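Aldehyde dehydrogenase (Trypanosoma brucei, PDB 5MYP) probably oxidises aldehydes to carboxylic acids with NAD+ as the electron acceptor. Local coordinates at residues K38-L43 with H90-V95; N82-L87 with P137-L142; C111-E116 with S454-V459. One frame throughout, in Å; residues are numbered along the deposited sequence.

Interaction 1. Residues K38-L43 with H90-V95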
# COMPACT_ATOMS: atom_id res chain seq x y z
N LYS A 38 -8.17 13.41 22.66
CA LYS A 38 -9.42 12.90 22.09
C LYS A 38 -9.28 11.44 21.63
O LYS A 38 -10.18 10.63 21.85
CB LYS A 38 -9.86 13.78 20.91
CG LYS A 38 -10.04 15.25 21.25
CD LYS A 38 -11.31 15.50 22.04
CE LYS A 38 -11.82 16.92 21.83
NZ LYS A 38 -13.19 17.10 22.37
N ARG A 39 -8.15 11.11 21.01
CA ARG A 39 -7.90 9.75 20.51
C ARG A 39 -7.82 8.74 21.66
O ARG A 39 -8.40 7.66 21.56
CB ARG A 39 -6.61 9.68 19.69
CG ARG A 39 -6.62 10.51 18.43
CD ARG A 39 -5.36 10.26 17.62
NE ARG A 39 -4.95 11.42 16.82
CZ ARG A 39 -3.86 11.46 16.05
NH1 ARG A 39 -3.06 10.40 15.94
NH2 ARG A 39 -3.57 12.57 15.38
N LYS A 40 -7.12 9.10 22.73
CA LYS A 40 -7.04 8.26 23.93
C LYS A 40 -8.40 8.10 24.61
O LYS A 40 -8.72 7.00 25.07
CB LYS A 40 -6.01 8.80 24.92
CG LYS A 40 -4.57 8.66 24.43
CD LYS A 40 -3.58 9.22 25.45
CE LYS A 40 -2.23 9.44 24.80
NZ LYS A 40 -1.19 9.93 25.74
N GLN A 41 -9.19 9.17 24.67
CA GLN A 41 -10.57 9.10 25.20
C GLN A 41 -11.42 8.07 24.43
O GLN A 41 -12.10 7.25 25.04
CB GLN A 41 -11.26 10.47 25.16
CG GLN A 41 -10.87 11.41 26.29
CD GLN A 41 -11.45 12.82 26.14
OE1 GLN A 41 -11.17 13.69 26.98
NE2 GLN A 41 -12.24 13.06 25.09
N VAL A 42 -11.35 8.12 23.10
CA VAL A 42 -12.11 7.20 22.24
C VAL A 42 -11.64 5.75 22.41
O VAL A 42 -12.46 4.84 22.50
CB VAL A 42 -12.04 7.62 20.75
CG1 VAL A 42 -12.61 6.55 19.83
CG2 VAL A 42 -12.78 8.93 20.54
N LEU A 43 -10.32 5.55 22.44
CA LEU A 43 -9.76 4.21 22.65
C LEU A 43 -10.14 3.64 24.02
O LEU A 43 -10.55 2.49 24.10
CB LEU A 43 -8.24 4.22 22.47
CG LEU A 43 -7.74 4.46 21.04
CD1 LEU A 43 -6.23 4.59 21.06
CD2 LEU A 43 -8.18 3.36 20.07
N HIS A 90 1.38 3.11 23.38
CA HIS A 90 2.41 3.47 22.40
C HIS A 90 2.07 4.66 21.48
O HIS A 90 2.88 5.01 20.63
CB HIS A 90 2.75 2.24 21.54
CG HIS A 90 3.29 1.08 22.33
ND1 HIS A 90 4.44 1.16 23.08
CD2 HIS A 90 2.83 -0.18 22.48
CE1 HIS A 90 4.66 -0.00 23.67
NE2 HIS A 90 3.70 -0.83 23.32
N MET A 91 0.91 5.29 21.67
CA MET A 91 0.45 6.36 20.76
C MET A 91 1.45 7.51 20.64
O MET A 91 1.76 7.96 19.54
CB MET A 91 -0.89 6.93 21.20
CG MET A 91 -1.52 7.89 20.19
SD MET A 91 -3.07 8.56 20.81
CE MET A 91 -4.12 7.13 20.60
N ASP A 92 1.93 7.98 21.79
CA ASP A 92 2.89 9.08 21.82
C ASP A 92 4.18 8.74 21.08
O ASP A 92 4.76 9.61 20.44
CB ASP A 92 3.18 9.51 23.27
CG ASP A 92 1.98 10.17 23.92
OD1 ASP A 92 1.73 11.35 23.62
OD2 ASP A 92 1.29 9.50 24.72
N GLU A 93 4.62 7.49 21.15
CA GLU A 93 5.78 7.02 20.38
C GLU A 93 5.47 7.04 18.88
O GLU A 93 6.28 7.52 18.09
CB GLU A 93 6.19 5.61 20.81
CG GLU A 93 7.49 5.10 20.20
CD GLU A 93 7.73 3.61 20.44
OE1 GLU A 93 7.19 3.07 21.42
OE2 GLU A 93 8.46 2.98 19.65
N TYR A 94 4.30 6.53 18.49
CA TYR A 94 3.95 6.39 17.08
C TYR A 94 3.75 7.72 16.35
O TYR A 94 4.12 7.85 15.19
CB TYR A 94 2.72 5.49 16.91
CG TYR A 94 2.88 4.04 17.39
CD1 TYR A 94 4.14 3.45 17.55
CD2 TYR A 94 1.75 3.25 17.65
CE1 TYR A 94 4.27 2.15 17.99
CE2 TYR A 94 1.89 1.93 18.08
CZ TYR A 94 3.15 1.39 18.24
OH TYR A 94 3.32 0.10 18.66
N VAL A 95 3.19 8.72 17.04
CA VAL A 95 2.94 10.03 16.42
C VAL A 95 4.19 10.88 16.15
O VAL A 95 4.13 11.79 15.32
CB VAL A 95 1.90 10.87 17.22
CG1 VAL A 95 0.54 10.18 17.25
CG2 VAL A 95 2.39 11.19 18.63
O HOH W 1 0.60 12.92 25.66
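Met91 reaches from helix 69-95 to helix 36-52 and meets Arg39, Lys40 and Leu43. The apolar part of the contact is built round its thioether. The chain leaves with CG anti to the backbone N (chi1 -172°), runs straight to SD and bends at the last torsion. CE then meets Leu43 CD1 tip to tip at 3.3 Å, which is tight for two methyl groups. Met91 CE also lies 3.7 Å from Arg39 CB. Met91 SD touches the chain of Lys40, at 3.9 Å from Lys40 CG.

The polar part lies beside it. Lys40 stretches its extended chain past the sulfur, and its NZ forms a salt bridge with Asp92 OD2 at 2.7 Å. The lysine chain runs across the aspartate. NZ approaches the syn lone pair of OD2. A water donates to Asp92 OD1 at 2.8 Å and takes a weak bond from Lys40 NZ, so both carboxylate oxygens are engaged.

Arg39 adds a contact of mixed character. Its NH1 lies 3.8 Å from Val95 CG1, which comes in obliquely to the guanidinium. The polar end of Arg39 is held elsewhere, by Arg34 O at NH2 and Ala143 O at NH1. Leu36 also packs on Met91, Asp92 and Val95.

The helices run roughly antiparallel, at 139°, with axes 11.8 Å apart. This wide spacing is bridged by long side chains. The contact therefore joins a buried methionine-leucine contact to an ion pair nearer the surface, where water shares the carboxylate.

Interaction 2. Residues N82-L87 with P137-L142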
# COMPACT_ATOMS: atom_id res chain seq x y z
N ASN A 82 -5.94 -6.38 24.45
CA ASN A 82 -4.50 -6.17 24.25
C ASN A 82 -4.21 -5.12 23.17
O ASN A 82 -3.27 -4.34 23.31
CB ASN A 82 -3.80 -7.49 23.90
CG ASN A 82 -3.83 -8.50 25.04
OD1 ASN A 82 -4.01 -8.14 26.21
ND2 ASN A 82 -3.67 -9.77 24.70
N GLU A 83 -5.02 -5.11 22.11
CA GLU A 83 -4.88 -4.12 21.03
C GLU A 83 -5.12 -2.70 21.54
O GLU A 83 -4.35 -1.80 21.21
CB GLU A 83 -5.85 -4.43 19.88
CG GLU A 83 -5.63 -3.60 18.62
CD GLU A 83 -4.38 -3.99 17.84
OE1 GLU A 83 -3.78 -5.06 18.12
OE2 GLU A 83 -4.01 -3.23 16.92
N VAL A 84 -6.17 -2.50 22.33
CA VAL A 84 -6.46 -1.17 22.88
C VAL A 84 -5.33 -0.71 23.80
O VAL A 84 -4.86 0.42 23.68
CB VAL A 84 -7.79 -1.10 23.68
CG1 VAL A 84 -7.96 0.31 24.26
CG2 VAL A 84 -8.99 -1.43 22.80
N TRP A 85 -4.90 -1.59 24.70
CA TRP A 85 -3.81 -1.26 25.63
C TRP A 85 -2.53 -0.91 24.88
O TRP A 85 -1.87 0.08 25.20
CB TRP A 85 -3.48 -2.42 26.59
CG TRP A 85 -4.51 -2.82 27.59
CD1 TRP A 85 -5.75 -2.28 27.77
CD2 TRP A 85 -4.40 -3.90 28.53
NE1 TRP A 85 -6.41 -2.93 28.80
CE2 TRP A 85 -5.61 -3.93 29.27
CE3 TRP A 85 -3.40 -4.84 28.82
CZ2 TRP A 85 -5.84 -4.87 30.29
CZ3 TRP A 85 -3.63 -5.78 29.84
CH2 TRP A 85 -4.84 -5.78 30.55
N HIS A 86 -2.19 -1.71 23.86
CA HIS A 86 -1.05 -1.43 22.99
C HIS A 86 -1.14 -0.04 22.37
O HIS A 86 -0.20 0.74 22.45
CB HIS A 86 -0.95 -2.49 21.88
CG HIS A 86 0.15 -2.25 20.89
ND1 HIS A 86 1.29 -3.01 20.86
CD2 HIS A 86 0.28 -1.33 19.91
CE1 HIS A 86 2.09 -2.57 19.90
NE2 HIS A 86 1.49 -1.54 19.31
N LEU A 87 -2.28 0.26 21.74
CA LEU A 87 -2.45 1.53 21.02
C LEU A 87 -2.42 2.75 21.94
O LEU A 87 -1.80 3.76 21.59
CB LEU A 87 -3.73 1.52 20.16
CG LEU A 87 -3.67 0.57 18.95
CD1 LEU A 87 -5.04 0.44 18.30
CD2 LEU A 87 -2.63 1.02 17.92
N PRO A 137 -9.48 -3.43 13.32
CA PRO A 137 -9.14 -2.37 12.35
C PRO A 137 -9.59 -0.97 12.79
O PRO A 137 -8.83 -0.01 12.62
CB PRO A 137 -9.90 -2.78 11.08
CG PRO A 137 -10.18 -4.23 11.24
CD PRO A 137 -10.34 -4.46 12.71
N LEU A 138 -10.80 -0.86 13.33
CA LEU A 138 -11.34 0.42 13.80
C LEU A 138 -10.43 1.07 14.85
O LEU A 138 -10.13 2.26 14.74
CB LEU A 138 -12.75 0.24 14.38
CG LEU A 138 -13.43 1.49 14.94
CD1 LEU A 138 -13.61 2.54 13.86
CD2 LEU A 138 -14.76 1.12 15.59
N LEU A 139 -9.99 0.30 15.84
CA LEU A 139 -9.10 0.81 16.89
C LEU A 139 -7.85 1.47 16.29
O LEU A 139 -7.47 2.57 16.68
CB LEU A 139 -8.68 -0.30 17.85
CG LEU A 139 -9.78 -0.85 18.77
CD1 LEU A 139 -9.33 -2.16 19.40
CD2 LEU A 139 -10.14 0.18 19.83
N GLY A 140 -7.25 0.78 15.32
CA GLY A 140 -6.10 1.31 14.59
C GLY A 140 -6.38 2.60 13.83
O GLY A 140 -5.58 3.53 13.87
N ALA A 141 -7.52 2.64 13.13
CA ALA A 141 -7.91 3.83 12.36
C ALA A 141 -8.10 5.05 13.27
O ALA A 141 -7.68 6.15 12.93
CB ALA A 141 -9.17 3.56 11.56
N LEU A 142 -8.72 4.84 14.43
CA LEU A 142 -8.96 5.92 15.39
C LEU A 142 -7.68 6.35 16.12
O LEU A 142 -7.52 7.53 16.43
CB LEU A 142 -10.04 5.50 16.39
CG LEU A 142 -11.42 5.22 15.78
CD1 LEU A 142 -12.35 4.55 16.78
CD2 LEU A 142 -12.05 6.49 15.22
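Leu139 packs against Glu83, Val84 and Leu87 of the neighbouring helix, and it can be followed outward from its backbone. At the base, Leu139 CB touches Leu87 CD1 at 3.7 Å. Leu87 CD1 also rests on the backbone, 3.6 Å from Leu139 C and 3.7 Å from Gly140 N. One bond further out, Leu139 CG comes within 4.1 Å of Val84 CG2. CG stands anti to the carbonyl carbon, with chi1 -70°, and the two branches then spread over the valine.

Both tips meet the same methyl. Leu139 CD1 is 3.5 Å from Val84 CG2, slightly tighter than usual, and Leu139 CD2 is 3.6 Å from Val84 CG2. Val84 CG2 therefore sits in the fork of the leucine. The valine side chain lies roughly perpendicular to that of the leucine. Leu139 CD1 also touches Glu83 CG at 4.0 Å. Here the glutamate and leucine chains pass alongside, pointing opposite ways. Glu83 bends at chi2, and its carboxylate is bonded elsewhere: OE2 accepts from Gly446 N and OE1 from Gln136 NE2.

The two helical segments run nearly parallel, 12° apart, with axes 10.1 Å from each other. All five touching residues are buried. Helix 36-52 lies against this pair, with Leu43 on Leu139 and Leu47 on Val84. Elsewhere on helix 132-143, Leu138 packs on strand 147-151, while Pro137 and Ala141 pack on strand 110-124.

Interaction 3. Residues C111-E116 with S454-V459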
# COMPACT_ATOMS: atom_id res chain seq x y z
N CYS A 111 15.91 17.04 7.73
CA CYS A 111 14.81 16.21 7.21
C CYS A 111 14.09 15.40 8.29
O CYS A 111 14.71 14.97 9.27
CB CYS A 111 15.35 15.27 6.12
SG CYS A 111 16.04 16.14 4.70
N GLU A 112 12.79 15.20 8.09
CA GLU A 112 11.91 14.46 9.01
C GLU A 112 10.86 13.66 8.23
O GLU A 112 10.47 14.07 7.14
CB GLU A 112 11.14 15.42 9.91
CG GLU A 112 11.88 15.96 11.11
CD GLU A 112 10.96 16.79 12.01
OE1 GLU A 112 9.80 17.08 11.63
OE2 GLU A 112 11.40 17.17 13.11
N LEU A 113 10.41 12.55 8.81
CA LEU A 113 9.24 11.83 8.33
C LEU A 113 8.14 11.99 9.38
O LEU A 113 8.24 11.43 10.47
CB LEU A 113 9.56 10.35 8.09
CG LEU A 113 10.77 10.04 7.21
CD1 LEU A 113 10.94 8.54 7.04
CD2 LEU A 113 10.67 10.73 5.85
N GLN A 114 7.13 12.79 9.06
CA GLN A 114 6.00 13.04 9.97
C GLN A 114 4.86 12.09 9.61
O GLN A 114 4.78 11.62 8.47
CB GLN A 114 5.52 14.49 9.86
CG GLN A 114 6.56 15.53 10.26
CD GLN A 114 6.06 16.97 10.14
OE1 GLN A 114 4.91 17.22 9.76
NE2 GLN A 114 6.92 17.92 10.48
N TYR A 115 3.99 11.80 10.57
CA TYR A 115 2.80 10.98 10.33
C TYR A 115 1.57 11.84 10.50
O TYR A 115 1.46 12.56 11.48
CB TYR A 115 2.76 9.80 11.30
CG TYR A 115 3.88 8.82 11.05
CD1 TYR A 115 3.72 7.78 10.14
CD2 TYR A 115 5.11 8.97 11.69
CE1 TYR A 115 4.75 6.89 9.89
CE2 TYR A 115 6.15 8.08 11.45
CZ TYR A 115 5.96 7.04 10.55
OH TYR A 115 6.99 6.16 10.32
N GLU A 116 0.66 11.78 9.53
CA GLU A 116 -0.60 12.53 9.60
C GLU A 116 -1.80 11.62 9.33
O GLU A 116 -1.67 10.61 8.63
CB GLU A 116 -0.59 13.71 8.61
CG GLU A 116 -0.44 13.33 7.14
CD GLU A 116 -0.63 14.49 6.18
OE1 GLU A 116 -0.85 15.64 6.62
OE2 GLU A 116 -0.56 14.26 4.95
N SER A 454 -2.25 6.01 8.45
CA SER A 454 -1.60 7.31 8.43
C SER A 454 -0.91 7.53 7.10
O SER A 454 -0.64 6.58 6.35
CB SER A 454 -0.53 7.40 9.53
OG SER A 454 -1.08 7.28 10.83
N HIS A 455 -0.61 8.79 6.80
CA HIS A 455 0.25 9.14 5.70
C HIS A 455 1.61 9.53 6.27
O HIS A 455 1.71 10.45 7.08
CB HIS A 455 -0.33 10.30 4.89
CG HIS A 455 0.60 10.82 3.85
ND1 HIS A 455 1.38 9.98 3.09
CD2 HIS A 455 0.89 12.08 3.44
CE1 HIS A 455 2.10 10.69 2.25
NE2 HIS A 455 1.83 11.97 2.44
N ARG A 456 2.66 8.82 5.84
CA ARG A 456 4.03 9.17 6.19
C ARG A 456 4.48 10.30 5.26
O ARG A 456 4.61 10.09 4.05
CB ARG A 456 4.95 7.95 6.06
CG ARG A 456 6.39 8.21 6.48
CD ARG A 456 7.23 6.96 6.42
NE ARG A 456 7.19 6.32 5.11
CZ ARG A 456 7.71 5.13 4.82
NH1 ARG A 456 8.35 4.42 5.75
NH2 ARG A 456 7.59 4.65 3.59
N ARG A 457 4.70 11.48 5.82
CA ARG A 457 4.90 12.71 5.07
C ARG A 457 6.32 13.27 5.26
O ARG A 457 6.63 13.77 6.34
CB ARG A 457 3.88 13.75 5.52
CG ARG A 457 3.82 15.01 4.67
CD ARG A 457 2.93 16.02 5.37
NE ARG A 457 2.50 17.15 4.54
CZ ARG A 457 1.94 18.26 5.03
NH1 ARG A 457 1.75 18.41 6.34
NH2 ARG A 457 1.58 19.24 4.20
N PRO A 458 7.18 13.17 4.22
CA PRO A 458 8.53 13.71 4.35
C PRO A 458 8.57 15.23 4.38
O PRO A 458 7.83 15.89 3.64
CB PRO A 458 9.24 13.19 3.09
CG PRO A 458 8.14 13.00 2.11
CD PRO A 458 6.99 12.49 2.93
N VAL A 459 9.42 15.78 5.25
CA VAL A 459 9.62 17.22 5.37
C VAL A 459 11.12 17.51 5.26
O VAL A 459 11.92 16.89 5.97
CB VAL A 459 9.07 17.76 6.71
CG1 VAL A 459 9.32 19.27 6.83
CG2 VAL A 459 7.59 17.41 6.86
O HOH W 2 2.64 16.33 8.64
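An antiparallel ladder joins strands 110-124 and 454-461 at the subunit interface, consistent with the oligomerisation arm of the aldehyde dehydrogenase family. Glu112, Gln114 and Glu116 form hydrogen-bonded pairs with Val459, Arg457 and His455. Leu113 with Pro458 and Tyr115 with Arg456 are the non-hydrogen-bonded pairs between them. Six backbone bonds result. The shortest, Arg457 N to Gln114 O at 2.7 Å, has an N-H...O angle of 179°.

Leu113, Tyr115, Arg456 and Pro458 share one face. Tyr115 and Arg456 lie side by side, with Tyr115 CE1 4.0 Å from Arg456 CB. Leu113 CD2 meets Pro458 CB at 4.0 Å.

On the other face, Gln114 CD packs 3.6 Å from Val459 CG2. Gln114 NE2 donates to Glu112 OE1 at 3.2 Å, and that carboxylate also pairs with Arg461. A water links Gln114 OE1 to Arg457 NH1. With chi1 at 61°, the extended chain of Glu116 lies alongside His455, and Glu116 OE2 comes 3.0 Å from His455 CD2, at the imidazole edge. Glu116 OE1 lies over one face of the Arg457 guanidinium, 3.8 Å from Arg457 NH1, a long salt bridge of charges alone.

Ser413 of the second subunit bonds Glu116 OE2, and Ser414 of that subunit bonds Arg457 NH2. Val459 pairs in parallel with a strand of the second subunit, so the sheet continues across the interface. The polar face thus joins intrachain charge pairing to dimer contacts.

How the interactions relate
From the N terminus, helix 36-52 comes first, and interaction 1 closes a largely helical loop when helix 69-95 packs back on it. Interaction 2 starts on that same helix, at 82-87, before interaction 1 has closed, so the two cross. It ends on helix 132-143. The three helices form one packed group, in which Leu43 touches both Val84 and Leu139. Strand 110-124 lies between the two halves of interaction 2 in the chain. Interaction 3 therefore crosses interaction 2 but follows interaction 1 in series. It closes the longest loop, bringing 454-459 back to 111-116. Tyr94 touching Tyr115 connects the helices to this ladder.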